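Local structure of AimR transcriptional regulator (Bacillus phage phi3T, 5ZVV) at residues Leu64-Phe69 with Asp92-Lys97; Ile128-Ala133 with Tyr157-Ile162; Gln282-Asn287 with Ala298-Asn303; Tyr345-Tyr350 with Gln361-Gln366. The protein activates transcription of the phage aimX locus as a homodimer and, on binding the arbitrium peptide, becomes an inactive monomer, which leads to lysogeny. One frame throughout, in Å; residues are numbered along the deposited sequence.

In the fold
The four contacts follow one another along an all-helical chain, and none touches another. Contact 1 and contact 4 lie on opposite sides of the centre of the chain, their own centres about 45 Å apart. Contact 2 is about 25 Å from contact 1 and about 30 Å from contact 4, centre to centre. Contacts 3 and 4 are the closest pair, with centres about 21 Å and nearest atoms about 6 Å apart. All four lie in the AimR family region, of the TPR clan. The second subunit of the dimer touches contact 2 at N131 and contact 4 at Y345, I348 and R349.

Contact 1. Residues Leu64-Phe69 with Asp92-Lys97; sequences LLSEYF and DTLTDK
L94 of helix 92-103 carries this contact into helix 61-69, meeting S66 and F69. Its CB leads toward the other helix. CG is anti to the backbone N (chi1 179°), and the two methyls then part. CD1 goes to S66, 3.7 Å from S66 O and 3.9 Å from S66 OG. CD2 lies 3.7 Å from S66 CA. The same CD2 is 3.8 Å from F69 CD2, where the leucine side chain and the phenylalanine side chain cross at about a right angle. The F69 ring also packs on L65 CB of its own helix, and L50 of helix 47-56 and S82 of helix 77-88 touch it. The two short helical segments run nearly parallel, at 5°, with axes 10.5 Å apart. That gap is wide, and within 92-97 L94 is the residue whose side chain bridges it. The polar link is indirect. One water is 2.9 Å from S66 OG and accepts a hydrogen bond from K97 NZ at 3.1 Å. No hydrogen bond joins the two segments directly. The contact therefore rests on van der Waals contact of one leucine with F69 and S66, with one water bridging serine and lysine beside it.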
# COMPACT_ATOMS: atom_id res chain seq x y z
N LEU A 64 25.83 -27.89 -14.87
CA LEU A 64 25.27 -29.13 -15.39
C LEU A 64 23.81 -28.96 -15.75
O LEU A 64 23.38 -29.33 -16.86
CB LEU A 64 25.44 -30.25 -14.35
CG LEU A 64 26.86 -30.53 -13.88
CD1 LEU A 64 26.89 -31.75 -12.97
CD2 LEU A 64 27.81 -30.71 -15.05
N LEU A 65 23.01 -28.40 -14.84
CA LEU A 65 21.59 -28.20 -15.11
C LEU A 65 21.35 -27.10 -16.13
O LEU A 65 20.30 -27.10 -16.78
CB LEU A 65 20.84 -27.89 -13.82
CG LEU A 65 20.75 -29.06 -12.83
CD1 LEU A 65 19.99 -28.64 -11.58
CD2 LEU A 65 20.08 -30.25 -13.49
N SER A 66 22.30 -26.17 -16.28
CA SER A 66 22.20 -25.20 -17.35
C SER A 66 22.29 -25.88 -18.71
O SER A 66 21.59 -25.51 -19.65
CB SER A 66 23.30 -24.14 -17.21
OG SER A 66 23.25 -23.21 -18.27
N GLU A 67 23.14 -26.90 -18.82
CA GLU A 67 23.21 -27.67 -20.06
C GLU A 67 22.01 -28.60 -20.20
O GLU A 67 21.49 -28.78 -21.30
CB GLU A 67 24.52 -28.46 -20.11
CG GLU A 67 24.72 -29.25 -21.39
CD GLU A 67 26.06 -29.95 -21.43
OE1 GLU A 67 26.80 -29.89 -20.42
OE2 GLU A 67 26.38 -30.56 -22.47
N TYR A 68 21.55 -29.18 -19.09
CA TYR A 68 20.51 -30.21 -19.14
C TYR A 68 19.14 -29.61 -19.45
O TYR A 68 18.39 -30.14 -20.27
CB TYR A 68 20.49 -30.98 -17.82
CG TYR A 68 19.55 -32.16 -17.80
CD1 TYR A 68 19.99 -33.42 -18.19
CD2 TYR A 68 18.24 -32.03 -17.37
CE1 TYR A 68 19.15 -34.51 -18.16
CE2 TYR A 68 17.39 -33.12 -17.34
CZ TYR A 68 17.85 -34.35 -17.74
OH TYR A 68 17.01 -35.44 -17.71
N PHE A 69 18.81 -28.50 -18.79
CA PHE A 69 17.47 -27.92 -18.94
C PHE A 69 17.20 -27.48 -20.37
O PHE A 69 16.07 -27.59 -20.86
CB PHE A 69 17.31 -26.73 -17.99
CG PHE A 69 17.08 -27.12 -16.56
CD1 PHE A 69 16.81 -28.43 -16.21
CD2 PHE A 69 17.11 -26.16 -15.56
CE1 PHE A 69 16.59 -28.78 -14.89
CE2 PHE A 69 16.89 -26.50 -14.24
CZ PHE A 69 16.63 -27.81 -13.90
N ASP A 92 19.58 -16.35 -13.68
CA ASP A 92 18.83 -15.43 -14.53
C ASP A 92 19.07 -15.70 -16.02
O ASP A 92 18.13 -15.65 -16.82
CB ASP A 92 19.19 -13.99 -14.19
CG ASP A 92 18.73 -13.57 -12.81
OD1 ASP A 92 17.74 -14.16 -12.32
OD2 ASP A 92 19.34 -12.66 -12.23
N THR A 93 20.32 -15.95 -16.40
CA THR A 93 20.63 -16.21 -17.81
C THR A 93 19.89 -17.45 -18.30
O THR A 93 19.15 -17.41 -19.30
CB THR A 93 22.14 -16.38 -17.98
OG1 THR A 93 22.82 -15.23 -17.45
CG2 THR A 93 22.51 -16.54 -19.45
N LEU A 94 20.07 -18.56 -17.59
CA LEU A 94 19.34 -19.78 -17.90
C LEU A 94 17.84 -19.55 -17.86
O LEU A 94 17.11 -20.00 -18.75
CB LEU A 94 19.74 -20.88 -16.91
CG LEU A 94 19.06 -22.24 -17.06
CD1 LEU A 94 19.37 -22.85 -18.42
CD2 LEU A 94 19.49 -23.18 -15.95
N THR A 95 17.36 -18.83 -16.84
CA THR A 95 15.93 -18.58 -16.70
C THR A 95 15.37 -17.89 -17.94
O THR A 95 14.30 -18.26 -18.44
CB THR A 95 15.64 -17.74 -15.46
OG1 THR A 95 16.06 -18.44 -14.28
CG2 THR A 95 14.16 -17.42 -15.35
N ASP A 96 16.08 -16.89 -18.46
CA ASP A 96 15.57 -16.15 -19.62
C ASP A 96 15.63 -17.00 -20.88
O ASP A 96 14.72 -16.93 -21.72
CB ASP A 96 16.35 -14.85 -19.79
CG ASP A 96 16.11 -13.87 -18.65
OD1 ASP A 96 15.04 -13.97 -18.01
OD2 ASP A 96 16.98 -13.01 -18.40
N LYS A 97 16.68 -17.81 -21.03
CA LYS A 97 16.72 -18.74 -22.16
C LYS A 97 15.53 -19.69 -22.13
O LYS A 97 14.85 -19.90 -23.14
CB LYS A 97 18.04 -19.51 -22.16
CG LYS A 97 19.26 -18.64 -22.45
CD LYS A 97 20.55 -19.43 -22.35
CE LYS A 97 21.76 -18.52 -22.51
NZ LYS A 97 23.04 -19.26 -22.33
O HOH W 1 22.47 -20.80 -19.65

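Contact 2. Residues Ile128-Ala133 with Tyr157-Ile162; sequences ISLNDA and YAYLNI
L130 and Y159 cross at about a right angle, and both methyls of the leucine lie against the phenol. CD1 of L130 is 3.5 Å from CE1 of Y159. CD2 of L130 is 3.4 Å from the phenol OH of Y159, a van der Waals contact. CD1 meets the ring obliquely. It also touches CB of A158 at 3.7 Å and, more loosely, CD1 of I162 at 4.4 Å. L130 therefore sits among three side chains of the helix end. Its CG is anti to the backbone N (chi1 -169°), and chi2, 142°, then sets the two methyls against the ring. Y159 begins alongside and reaches in with the CD1-CE1 side of its ring and its OH, while L167, M168 and T171 of helix 165-173 pack against it. L130 is the first residue of its helix. S129 is the N-cap before it, and its OG accepts a weak bond from N131 N at 3.3 Å. I162 is the first residue past the other helix to leave helical angles. On the dimer side, N131 packs on I134 of the second subunit. The start of helix 130-139 is thus joined to the end of helix 145-161, a pairing of neighbouring helices in an all-helical fold of the TPR clan.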
# COMPACT_ATOMS: atom_id res chain seq x y z
N ILE A 128 8.84 -3.27 -16.69
CA ILE A 128 7.40 -3.16 -16.87
C ILE A 128 6.81 -2.58 -15.59
O ILE A 128 7.37 -2.73 -14.50
CB ILE A 128 6.75 -4.52 -17.22
CG1 ILE A 128 5.33 -4.32 -17.76
CG2 ILE A 128 6.73 -5.44 -16.01
CD1 ILE A 128 4.60 -5.62 -18.04
N SER A 129 5.68 -1.89 -15.73
CA SER A 129 4.98 -1.39 -14.56
C SER A 129 4.25 -2.53 -13.85
O SER A 129 3.95 -3.57 -14.43
CB SER A 129 3.98 -0.30 -14.97
OG SER A 129 3.12 0.02 -13.89
N LEU A 130 3.98 -2.32 -12.56
CA LEU A 130 3.25 -3.31 -11.79
C LEU A 130 1.82 -3.46 -12.31
O LEU A 130 1.32 -4.57 -12.49
CB LEU A 130 3.26 -2.93 -10.31
CG LEU A 130 2.77 -3.97 -9.31
CD1 LEU A 130 3.63 -3.91 -8.05
CD2 LEU A 130 1.31 -3.74 -8.96
N ASN A 131 1.15 -2.33 -12.55
CA ASN A 131 -0.18 -2.38 -13.15
C ASN A 131 -0.12 -2.90 -14.58
O ASN A 131 -1.04 -3.60 -15.01
CB ASN A 131 -0.84 -1.00 -13.10
CG ASN A 131 -1.18 -0.57 -11.68
OD1 ASN A 131 -0.64 -1.10 -10.71
ND2 ASN A 131 -2.08 0.39 -11.56
N ASP A 132 0.94 -2.56 -15.32
CA ASP A 132 1.13 -3.15 -16.64
C ASP A 132 1.31 -4.65 -16.56
O ASP A 132 0.89 -5.39 -17.45
CB ASP A 132 2.33 -2.50 -17.33
CG ASP A 132 2.03 -1.12 -17.87
OD1 ASP A 132 0.86 -0.68 -17.78
OD2 ASP A 132 2.97 -0.47 -18.38
N ALA A 133 1.96 -5.13 -15.49
CA ALA A 133 2.09 -6.57 -15.28
C ALA A 133 0.75 -7.20 -14.93
O ALA A 133 0.49 -8.34 -15.32
CB ALA A 133 3.12 -6.86 -14.19
N TYR A 157 7.00 -10.01 -4.79
CA TYR A 157 8.38 -9.56 -4.94
C TYR A 157 8.45 -8.09 -5.34
O TYR A 157 9.26 -7.34 -4.79
CB TYR A 157 9.11 -10.43 -5.97
CG TYR A 157 9.30 -11.87 -5.54
CD1 TYR A 157 10.21 -12.20 -4.55
CD2 TYR A 157 8.56 -12.89 -6.13
CE1 TYR A 157 10.39 -13.52 -4.16
CE2 TYR A 157 8.73 -14.21 -5.74
CZ TYR A 157 9.64 -14.51 -4.75
OH TYR A 157 9.81 -15.82 -4.36
N ALA A 158 7.60 -7.67 -6.28
CA ALA A 158 7.58 -6.27 -6.68
C ALA A 158 7.13 -5.38 -5.53
O ALA A 158 7.74 -4.34 -5.26
CB ALA A 158 6.67 -6.09 -7.90
N TYR A 159 6.05 -5.77 -4.84
CA TYR A 159 5.59 -5.02 -3.68
C TYR A 159 6.68 -4.93 -2.62
O TYR A 159 6.85 -3.89 -1.97
CB TYR A 159 4.34 -5.66 -3.09
CG TYR A 159 3.08 -5.44 -3.91
CD1 TYR A 159 2.76 -4.19 -4.41
CD2 TYR A 159 2.22 -6.50 -4.19
CE1 TYR A 159 1.62 -3.99 -5.16
CE2 TYR A 159 1.08 -6.31 -4.94
CZ TYR A 159 0.78 -5.05 -5.42
OH TYR A 159 -0.36 -4.86 -6.17
N LEU A 160 7.43 -6.03 -2.42
CA LEU A 160 8.60 -5.97 -1.55
C LEU A 160 9.64 -5.00 -2.08
O LEU A 160 10.26 -4.26 -1.32
CB LEU A 160 9.21 -7.37 -1.40
CG LEU A 160 10.56 -7.44 -0.69
CD1 LEU A 160 10.43 -7.05 0.77
CD2 LEU A 160 11.17 -8.83 -0.83
N ASN A 161 9.83 -4.99 -3.40
CA ASN A 161 10.84 -4.11 -3.99
C ASN A 161 10.48 -2.64 -3.78
O ASN A 161 11.38 -1.79 -3.69
CB ASN A 161 11.01 -4.41 -5.47
CG ASN A 161 12.17 -3.66 -6.09
OD1 ASN A 161 13.33 -3.97 -5.83
ND2 ASN A 161 11.87 -2.67 -6.93
N ILE A 162 9.20 -2.31 -3.69
CA ILE A 162 8.77 -0.94 -3.41
C ILE A 162 8.32 -0.76 -1.97
O ILE A 162 7.72 0.27 -1.63
CB ILE A 162 7.68 -0.49 -4.39
CG1 ILE A 162 6.47 -1.41 -4.32
CG2 ILE A 162 8.23 -0.42 -5.81
CD1 ILE A 162 5.32 -0.99 -5.23

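Contact 3. Residues Gln282-Asn287 with Ala298-Asn303; sequences QWVNYN and AFYYIN
V284 packs tightly on Y300, with its CG2 methyl over one face of the tyrosine ring. This is a CH-pi contact. CG2 of V284 is 3.6 Å from the centroid of the Y300 ring and 16° off the ring normal. Its closest ring atom is CG of Y300, at 3.5 Å. The valine and tyrosine side chains cross at about a right angle, and CG2 is anti to the carbonyl carbon of V284. The other methyl, CG1, turns to a face of the Y286 ring, so the valine sits between two tyrosines. Y286 is exposed, and its contacts are fewer, made through OH and one ring edge. OH of Y286 is 3.5 Å from CE2 of Y300 and comes to that ring obliquely. OH of the buried Y301 lies at the edge of the Y286 ring, in its plane, 3.8 Å from CE1 of Y286. The hydroxyl of Y301 has its polar partner in R297, which also touches V284 and Y286. N285 shapes the loop. Its OD1 accepts from N287 N at 3.0 Å, in the carbonyl plane, which makes an Asx turn. The arrangement is that of an interhelical loop, the link between helix 260-277 and helix 291-304, folded back on the second helix.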
# COMPACT_ATOMS: atom_id res chain seq x y z
N GLN A 282 35.76 -10.05 12.07
CA GLN A 282 36.57 -10.52 10.96
C GLN A 282 35.98 -10.18 9.60
O GLN A 282 36.57 -10.53 8.58
CB GLN A 282 36.77 -12.03 11.05
CG GLN A 282 37.31 -12.53 12.37
CD GLN A 282 37.33 -14.04 12.43
OE1 GLN A 282 36.57 -14.71 11.73
NE2 GLN A 282 38.20 -14.59 13.27
N TRP A 283 34.83 -9.50 9.56
CA TRP A 283 34.04 -9.39 8.34
C TRP A 283 33.93 -7.95 7.84
O TRP A 283 33.04 -7.66 7.03
CB TRP A 283 32.66 -9.99 8.57
CG TRP A 283 32.73 -11.39 9.09
CD1 TRP A 283 32.85 -12.53 8.36
CD2 TRP A 283 32.71 -11.79 10.46
NE1 TRP A 283 32.90 -13.62 9.19
CE2 TRP A 283 32.81 -13.19 10.49
CE3 TRP A 283 32.60 -11.10 11.68
CZ2 TRP A 283 32.81 -13.92 11.68
CZ3 TRP A 283 32.61 -11.82 12.85
CH2 TRP A 283 32.71 -13.22 12.85
N VAL A 284 34.80 -7.06 8.29
CA VAL A 284 34.83 -5.70 7.76
C VAL A 284 35.17 -5.76 6.28
O VAL A 284 36.17 -6.37 5.88
CB VAL A 284 35.83 -4.83 8.53
CG1 VAL A 284 35.86 -3.42 7.95
CG2 VAL A 284 35.49 -4.81 10.01
N ASN A 285 34.33 -5.15 5.45
CA ASN A 285 34.55 -5.13 4.01
C ASN A 285 35.37 -3.89 3.66
O ASN A 285 34.88 -2.77 3.76
CB ASN A 285 33.22 -5.13 3.26
CG ASN A 285 33.37 -5.46 1.78
OD1 ASN A 285 34.35 -5.09 1.14
ND2 ASN A 285 32.39 -6.17 1.24
N TYR A 286 36.62 -4.11 3.26
CA TYR A 286 37.53 -3.03 2.88
C TYR A 286 37.57 -2.81 1.37
O TYR A 286 38.23 -1.87 0.92
CB TYR A 286 38.94 -3.33 3.38
CG TYR A 286 39.07 -3.36 4.89
CD1 TYR A 286 39.26 -2.19 5.61
CD2 TYR A 286 39.01 -4.56 5.60
CE1 TYR A 286 39.38 -2.20 6.99
CE2 TYR A 286 39.14 -4.59 6.98
CZ TYR A 286 39.32 -3.40 7.67
OH TYR A 286 39.44 -3.41 9.04
N ASN A 287 36.87 -3.63 0.59
CA ASN A 287 36.95 -3.56 -0.87
C ASN A 287 35.58 -3.31 -1.47
O ASN A 287 35.14 -4.05 -2.36
CB ASN A 287 37.55 -4.85 -1.42
CG ASN A 287 38.87 -5.19 -0.77
OD1 ASN A 287 38.92 -5.54 0.40
ND2 ASN A 287 39.96 -5.06 -1.53
N ALA A 298 32.27 2.02 8.64
CA ALA A 298 32.30 3.20 9.50
C ALA A 298 31.87 2.85 10.92
O ALA A 298 32.41 3.39 11.89
CB ALA A 298 31.41 4.29 8.92
N PHE A 299 30.88 1.96 11.06
CA PHE A 299 30.50 1.45 12.37
C PHE A 299 31.69 0.83 13.09
O PHE A 299 31.98 1.17 14.25
CB PHE A 299 29.37 0.42 12.19
CG PHE A 299 28.61 0.09 13.44
CD1 PHE A 299 28.92 0.67 14.66
CD2 PHE A 299 27.56 -0.82 13.39
CE1 PHE A 299 28.21 0.35 15.81
CE2 PHE A 299 26.84 -1.15 14.53
CZ PHE A 299 27.17 -0.56 15.74
N TYR A 300 32.41 -0.06 12.40
CA TYR A 300 33.60 -0.69 12.98
C TYR A 300 34.64 0.35 13.39
O TYR A 300 35.21 0.27 14.49
CB TYR A 300 34.19 -1.68 11.97
CG TYR A 300 35.53 -2.26 12.35
CD1 TYR A 300 35.63 -3.26 13.31
CD2 TYR A 300 36.69 -1.83 11.72
CE1 TYR A 300 36.85 -3.80 13.64
CE2 TYR A 300 37.92 -2.36 12.05
CZ TYR A 300 37.99 -3.35 13.01
OH TYR A 300 39.21 -3.89 13.35
N TYR A 301 34.88 1.34 12.53
CA TYR A 301 35.81 2.42 12.88
C TYR A 301 35.35 3.15 14.13
O TYR A 301 36.16 3.45 15.02
CB TYR A 301 35.95 3.39 11.71
CG TYR A 301 36.83 2.89 10.59
CD1 TYR A 301 37.76 1.88 10.80
CD2 TYR A 301 36.74 3.45 9.32
CE1 TYR A 301 38.57 1.43 9.77
CE2 TYR A 301 37.54 3.00 8.28
CZ TYR A 301 38.46 2.00 8.51
OH TYR A 301 39.26 1.56 7.48
N ILE A 302 34.05 3.45 14.23
CA ILE A 302 33.51 4.14 15.40
C ILE A 302 33.79 3.32 16.66
O ILE A 302 34.20 3.86 17.69
CB ILE A 302 32.00 4.39 15.23
CG1 ILE A 302 31.75 5.45 14.16
CG2 ILE A 302 31.38 4.81 16.56
CD1 ILE A 302 30.30 5.53 13.73
N ASN A 303 33.55 2.01 16.59
CA ASN A 303 33.82 1.17 17.75
C ASN A 303 35.30 1.18 18.12
O ASN A 303 35.65 1.20 19.30
CB ASN A 303 33.33 -0.25 17.49
CG ASN A 303 31.83 -0.38 17.61
OD1 ASN A 303 31.17 0.49 18.16
ND2 ASN A 303 31.29 -1.47 17.09

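Contact 4. Residues Tyr345-Tyr350 with Gln361-Gln366; sequences YKSIRY and QLPLLQ
Helix segments 345-350 and 361-366 run roughly antiparallel, at 151°, with axes 8.8 Å apart and CA atoms of I348 and P363 6.6 Å apart. P363 is the centre of the contact. Its CG atom meets two residues of the other helix. CG of P363 is 3.4 Å from OG of S347 and 3.5 Å from CG1 of I348. CB and CD of the ring also come near OG of S347, at 3.8 Å each. The serine oxygen thus lies against the proline ring. Its polar partner is elsewhere: it is hydrogen-bonded to the backbone oxygen of G328 in helix 324-338. OG is anti to the backbone N of S347 (chi1 166°), and in that position it serves both contacts.

The two helices follow one another in the chain, joined by a short link after helix 341-353. They form an antiparallel helical hairpin, consistent with the TPR clan to which the AimR family belongs.

I348 starts alongside the other helix and turns inward at its end. Its CG1 is anti to the carbonyl carbon. The isoleucine crosses P363 obliquely but meets L364 at about a right angle. There, CD1 of I348 is 3.6 Å from CD2 of L364. Helix 374-380 adds I380, which touches I348 and L364, while Y344 and F351 of helix 341-353 pack on P363. The second subunit packs its L379 on Y345, I348 and R349.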
# COMPACT_ATOMS: atom_id res chain seq x y z
N TYR A 345 17.18 11.23 16.97
CA TYR A 345 15.82 11.59 16.58
C TYR A 345 15.62 11.42 15.08
O TYR A 345 14.62 10.85 14.63
CB TYR A 345 15.51 13.03 17.00
CG TYR A 345 15.62 13.30 18.49
CD1 TYR A 345 15.47 12.27 19.41
CD2 TYR A 345 15.87 14.58 18.97
CE1 TYR A 345 15.56 12.50 20.77
CE2 TYR A 345 15.97 14.82 20.33
CZ TYR A 345 15.81 13.78 21.22
OH TYR A 345 15.91 14.02 22.57
N LYS A 346 16.58 11.91 14.28
CA LYS A 346 16.47 11.77 12.83
C LYS A 346 16.55 10.31 12.41
O LYS A 346 15.81 9.87 11.51
CB LYS A 346 17.57 12.59 12.14
CG LYS A 346 17.42 14.09 12.34
CD LYS A 346 18.21 14.88 11.30
CE LYS A 346 19.59 15.27 11.79
NZ LYS A 346 19.52 16.26 12.90
N SER A 347 17.43 9.53 13.05
CA SER A 347 17.46 8.09 12.81
C SER A 347 16.10 7.46 13.05
O SER A 347 15.62 6.66 12.24
CB SER A 347 18.52 7.44 13.70
OG SER A 347 18.37 6.03 13.74
N ILE A 348 15.45 7.83 14.16
CA ILE A 348 14.12 7.32 14.45
C ILE A 348 13.14 7.71 13.36
O ILE A 348 12.34 6.89 12.90
CB ILE A 348 13.64 7.82 15.83
CG1 ILE A 348 14.46 7.16 16.95
CG2 ILE A 348 12.15 7.54 16.03
CD1 ILE A 348 14.20 7.75 18.31
N ARG A 349 13.20 8.97 12.90
CA ARG A 349 12.26 9.42 11.89
C ARG A 349 12.44 8.66 10.58
O ARG A 349 11.46 8.37 9.88
CB ARG A 349 12.41 10.93 11.66
CG ARG A 349 11.92 11.77 12.83
CD ARG A 349 12.10 13.26 12.58
NE ARG A 349 11.68 14.04 13.74
CZ ARG A 349 10.43 14.46 13.95
NH1 ARG A 349 9.48 14.18 13.07
NH2 ARG A 349 10.14 15.17 15.03
N TYR A 350 13.68 8.31 10.24
CA TYR A 350 13.90 7.58 9.00
C TYR A 350 13.52 6.11 9.12
O TYR A 350 13.00 5.52 8.17
CB TYR A 350 15.34 7.75 8.53
CG TYR A 350 15.57 9.06 7.82
CD1 TYR A 350 15.03 9.29 6.56
CD2 TYR A 350 16.31 10.08 8.41
CE1 TYR A 350 15.22 10.49 5.90
CE2 TYR A 350 16.51 11.28 7.76
CZ TYR A 350 15.96 11.48 6.51
OH TYR A 350 16.16 12.68 5.85
N GLN A 361 15.02 0.15 17.28
CA GLN A 361 15.52 0.04 18.64
C GLN A 361 16.97 0.48 18.76
O GLN A 361 17.42 0.76 19.88
CB GLN A 361 15.34 -1.39 19.16
CG GLN A 361 16.11 -2.44 18.38
CD GLN A 361 15.80 -3.85 18.85
OE1 GLN A 361 16.17 -4.23 19.96
NE2 GLN A 361 15.11 -4.62 18.02
N LEU A 362 17.71 0.54 17.65
CA LEU A 362 19.10 1.00 17.72
C LEU A 362 19.21 2.37 18.35
O LEU A 362 19.87 2.50 19.40
CB LEU A 362 19.74 0.95 16.33
CG LEU A 362 20.15 -0.40 15.75
CD1 LEU A 362 20.69 -0.21 14.35
CD2 LEU A 362 21.19 -1.03 16.64
N PRO A 363 18.58 3.43 17.82
CA PRO A 363 18.66 4.72 18.52
C PRO A 363 17.91 4.72 19.83
O PRO A 363 18.38 5.31 20.81
CB PRO A 363 18.06 5.71 17.51
CG PRO A 363 17.16 4.89 16.68
CD PRO A 363 17.82 3.55 16.56
N LEU A 364 16.75 4.06 19.89
CA LEU A 364 15.97 4.00 21.12
C LEU A 364 16.81 3.46 22.27
O LEU A 364 16.91 4.08 23.34
CB LEU A 364 14.71 3.16 20.92
CG LEU A 364 13.67 3.78 19.99
CD1 LEU A 364 12.52 2.81 19.75
CD2 LEU A 364 13.16 5.09 20.56
N LEU A 365 17.43 2.29 22.07
CA LEU A 365 18.34 1.75 23.08
C LEU A 365 19.39 2.78 23.47
O LEU A 365 19.68 2.97 24.66
CB LEU A 365 19.01 0.47 22.57
CG LEU A 365 18.18 -0.81 22.49
CD1 LEU A 365 18.95 -1.89 21.75
CD2 LEU A 365 17.79 -1.29 23.88
N GLN A 366 19.96 3.47 22.48
CA GLN A 366 20.95 4.49 22.79
C GLN A 366 20.33 5.64 23.56
O GLN A 366 20.95 6.18 24.48
CB GLN A 366 21.62 4.98 21.50
CG GLN A 366 22.91 5.72 21.73
CD GLN A 366 23.96 4.87 22.43
OE1 GLN A 366 24.00 3.65 22.27
NE2 GLN A 366 24.81 5.51 23.22